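Local coordinates for protein formimidoylglutamase (Bacillus subtilis, PDB 3M1R) that hydrolyses N-formimidoyl-L-glutamate to L-glutamate and formamide in histidine degradation, using two manganese ions per subunit, at residues S75-S84 with L310-L318. Sequence-based numbering, arbitrary orientation.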
loop_
_atom_site.group_PDB
_atom_site.type_symbol
_atom_site.label_atom_id
_atom_site.label_comp_id
_atom_site.label_asym_id
_atom_site.label_seq_id
_atom_site.Cartn_x
_atom_site.Cartn_y
_atom_site.Cartn_z
ATOM N N SER D 75 -12.521 9.002 31.252
ATOM C CA SER D 75 -11.258 9.603 31.674
ATOM C C SER D 75 -10.883 9.120 33.071
ATOM O O SER D 75 -11.669 9.235 34.012
ATOM C CB SER D 75 -11.374 11.122 31.692
ATOM O OG SER D 75 -10.228 11.707 32.277
ATOM N N ALA D 76 -9.679 8.586 33.208
ATOM C CA ALA D 76 -9.220 8.089 34.493
ATOM C C ALA D 76 -8.814 9.267 35.360
ATOM O O ALA D 76 -8.783 9.161 36.583
ATOM C CB ALA D 76 -8.049 7.128 34.312
ATOM N N GLU D 77 -8.512 10.393 34.720
ATOM C CA GLU D 77 -8.107 11.594 35.445
ATOM C C GLU D 77 -9.322 12.404 35.927
ATOM O O GLU D 77 -9.190 13.319 36.731
ATOM C CB GLU D 77 -7.186 12.453 34.574
ATOM C CG GLU D 77 -6.538 13.637 35.287
ATOM C CD GLU D 77 -5.645 14.459 34.358
ATOM O OE1 GLU D 77 -5.697 15.707 34.427
ATOM O OE2 GLU D 77 -4.901 13.857 33.551
ATOM N N LEU D 78 -10.501 12.050 35.431
ATOM C CA LEU D 78 -11.738 12.702 35.826
ATOM C C LEU D 78 -12.533 11.755 36.703
ATOM O O LEU D 78 -13.408 12.171 37.451
ATOM C CB LEU D 78 -12.572 13.035 34.588
ATOM C CG LEU D 78 -12.683 14.469 34.062
ATOM C CD1 LEU D 78 -11.338 15.161 33.987
ATOM C CD2 LEU D 78 -13.363 14.436 32.707
ATOM N N GLY D 79 -12.231 10.466 36.598
ATOM C CA GLY D 79 -13.026 9.461 37.271
ATOM C C GLY D 79 -14.451 9.458 36.751
ATOM O O GLY D 79 -15.382 9.074 37.461
ATOM N N GLU D 80 -14.623 9.887 35.503
ATOM C CA GLU D 80 -15.937 9.889 34.883
ATOM C C GLU D 80 -15.868 10.094 33.373
ATOM O O GLU D 80 -14.828 10.470 32.823
ATOM C CB GLU D 80 -16.804 10.980 35.507
ATOM C CG GLU D 80 -16.112 12.326 35.569
ATOM C CD GLU D 80 -16.993 13.403 36.159
ATOM O OE1 GLU D 80 -18.222 13.187 36.248
ATOM O OE2 GLU D 80 -16.454 14.469 36.529
ATOM N N HIS D 81 -16.987 9.850 32.705
ATOM C CA HIS D 81 -17.064 10.083 31.275
ATOM C C HIS D 81 -16.964 11.576 30.946
ATOM O O HIS D 81 -17.359 12.429 31.755
ATOM C CB HIS D 81 -18.340 9.459 30.732
ATOM C CG HIS D 81 -18.471 8.009 31.070
ATOM N ND1 HIS D 81 -19.686 7.395 31.274
ATOM C CD2 HIS D 81 -17.529 7.055 31.260
ATOM C CE1 HIS D 81 -19.488 6.122 31.564
ATOM N NE2 HIS D 81 -18.189 5.889 31.564
ATOM N N VAL D 82 -16.419 11.891 29.772
ATOM C CA VAL D 82 -16.235 13.290 29.375
ATOM C C VAL D 82 -17.522 13.897 28.852
ATOM O O VAL D 82 -17.634 15.111 28.739
ATOM C CB VAL D 82 -15.145 13.467 28.296
ATOM C CG1 VAL D 82 -13.765 13.158 28.859
ATOM C CG2 VAL D 82 -15.469 12.624 27.062
ATOM N N VAL D 83 -18.481 13.045 28.503
ATOM C CA VAL D 83 -19.824 13.501 28.183
ATOM C C VAL D 83 -20.751 13.012 29.288
ATOM O O VAL D 83 -20.878 11.806 29.517
ATOM C CB VAL D 83 -20.293 12.956 26.832
ATOM C CG1 VAL D 83 -21.772 13.216 26.634
ATOM C CG2 VAL D 83 -19.494 13.591 25.717
ATOM N N SER D 84 -21.388 13.940 29.993
ATOM C CA SER D 84 -22.264 13.563 31.099
ATOM C C SER D 84 -23.597 13.007 30.604
ATOM O O SER D 84 -24.050 11.962 31.065
ATOM C CB SER D 84 -22.477 14.740 32.054
ATOM O OG SER D 84 -22.651 15.948 31.337
ATOM N N LEU D 310 -11.523 14.427 22.471
ATOM C CA LEU D 310 -11.621 13.903 23.824
ATOM C C LEU D 310 -11.006 14.843 24.857
ATOM O O LEU D 310 -11.614 15.076 25.884
ATOM C CB LEU D 310 -11.008 12.506 23.917
ATOM C CG LEU D 310 -11.816 11.460 23.140
ATOM C CD1 LEU D 310 -11.065 10.145 23.021
ATOM C CD2 LEU D 310 -13.168 11.232 23.806
ATOM N N HIS D 311 -9.830 15.407 24.570
ATOM C CA HIS D 311 -9.144 16.256 25.535
ATOM C C HIS D 311 -9.772 17.642 25.644
ATOM O O HIS D 311 -9.753 18.253 26.695
ATOM C CB HIS D 311 -7.641 16.336 25.259
ATOM C CG HIS D 311 -6.889 15.109 25.669
ATOM N ND1 HIS D 311 -6.116 15.052 26.810
ATOM C CD2 HIS D 311 -6.792 13.884 25.092
ATOM C CE1 HIS D 311 -5.582 13.847 26.925
ATOM N NE2 HIS D 311 -5.970 13.123 25.889
ATOM N N ALA D 312 -10.356 18.126 24.563
ATOM C CA ALA D 312 -11.119 19.353 24.639
ATOM C C ALA D 312 -12.367 19.142 25.487
ATOM O O ALA D 312 -12.694 19.968 26.335
ATOM C CB ALA D 312 -11.490 19.857 23.236
ATOM N N LEU D 313 -13.073 18.046 25.247
ATOM C CA LEU D 313 -14.272 17.724 26.024
ATOM C C LEU D 313 -13.898 17.621 27.494
ATOM O O LEU D 313 -14.599 18.125 28.366
ATOM C CB LEU D 313 -14.849 16.389 25.579
ATOM C CG LEU D 313 -16.142 16.223 24.772
ATOM C CD1 LEU D 313 -16.865 17.507 24.402
ATOM C CD2 LEU D 313 -15.850 15.371 23.555
ATOM N N LYS D 314 -12.776 16.964 27.750
ATOM C CA LYS D 314 -12.254 16.807 29.096
ATOM C C LYS D 314 -12.075 18.179 29.743
ATOM O O LYS D 314 -12.490 18.397 30.882
ATOM C CB LYS D 314 -10.916 16.073 29.035
ATOM C CG LYS D 314 -10.304 15.740 30.386
ATOM C CD LYS D 314 -9.003 14.978 30.184
ATOM C CE LYS D 314 -8.166 14.950 31.444
ATOM N NZ LYS D 314 -6.861 14.288 31.214
ATOM N N GLY D 315 -11.450 19.097 29.007
ATOM C CA GLY D 315 -11.196 20.438 29.503
ATOM C C GLY D 315 -12.494 21.152 29.793
ATOM O O GLY D 315 -12.622 21.816 30.815
HETATM N N MSE D 316 -13.472 21.007 28.908
HETATM C CA MSE D 316 -14.767 21.632 29.142
HETATM C C MSE D 316 -15.460 21.064 30.390
HETATM O O MSE D 316 -15.998 21.821 31.200
HETATM C CB MSE D 316 -15.665 21.529 27.909
HETATM C CG MSE D 316 -15.081 22.239 26.681
HETATM SE SE MSE D 316 -16.016 21.786 25.042
HETATM C CE MSE D 316 -17.616 22.862 25.356
ATOM N N LYS D 317 -15.427 19.742 30.551
ATOM C CA LYS D 317 -16.027 19.101 31.716
ATOM C C LYS D 317 -15.359 19.581 33.007
ATOM O O LYS D 317 -15.982 19.642 34.057
ATOM C CB LYS D 317 -15.970 17.568 31.605
ATOM C CG LYS D 317 -16.579 16.832 32.798
ATOM C CD LYS D 317 -17.668 15.832 32.405
ATOM C CE LYS D 317 -18.384 15.289 33.654
ATOM N NZ LYS D 317 -19.305 14.134 33.399
ATOM N N LEU D 318 -14.093 19.942 32.899
ATOM C CA LEU D 318 -13.276 20.328 34.036
ATOM C C LEU D 318 -13.433 21.802 34.402
ATOM O O LEU D 318 -13.154 22.195 35.533
ATOM C CB LEU D 318 -11.815 20.068 33.687
ATOM C CG LEU D 318 -10.929 19.421 34.744
ATOM C CD1 LEU D 318 -11.765 18.759 35.837
ATOM C CD2 LEU D 318 -9.997 18.418 34.075
#
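Val82 lies against one side of helix 300-318, its CA 5.3 Å from the CA of Lys314, the closest pair of CA atoms across the two segments. Its CB meets CB of Leu313 at 4.0 Å, the two side chains crossing at about a right angle, while CG1 rests over the start of the Lys314 side chain and CG2 turns to CD2 of Leu310. Toward the C-terminal end of the helix, Leu78 fits between two lysine stems: CD1 packs on CG of Lys314 and CD2 on CG of Lys317. The same CD1 closes to 3.5 Å from CD2 of Leu318, so Leu78 packs on the end of the helix through all three residues.

CB and CG of Lys314 and CG of Lys317 belong to this apolar layer; the outer parts of both chains run on to polar groups. Lys314 leaves with CG anti to the backbone N (chi1 -175°) and stays extended, which takes NZ past OG of Ser75 to a salt bridge with OE2 of Glu77 at 3.1 Å, its hydrogen bond weak. Its stronger partner is Glu193 of the second subunit, which also accepts a hydrogen bond from Ser75. Lys317 instead bends at chi2 (125°), and NZ donates to the carbonyl O of His81 at 3.1 Å, with a C=O...N angle of 159°; a salt bridge, again with a weak hydrogen bond, joins it to OE1 of Glu80, 3.2 Å away. A methionine in place of Lys317 would probably leave the His81 carbonyl without this donor and the Glu80 carboxylate without its countercharge.

Between Ser75 and Glu80 the chain turns back through Ala76-Gly79, with Gly79 at positive phi; two residues, Gly79 and Glu80, sit opposite the single Ser75, the pattern of a G1 beta bulge. The arrangement thus joins a bulged beta hairpin to the C-terminal helix flanking the parallel sheet of the arginase-family alpha/beta fold, at a subunit interface and away from the metal site.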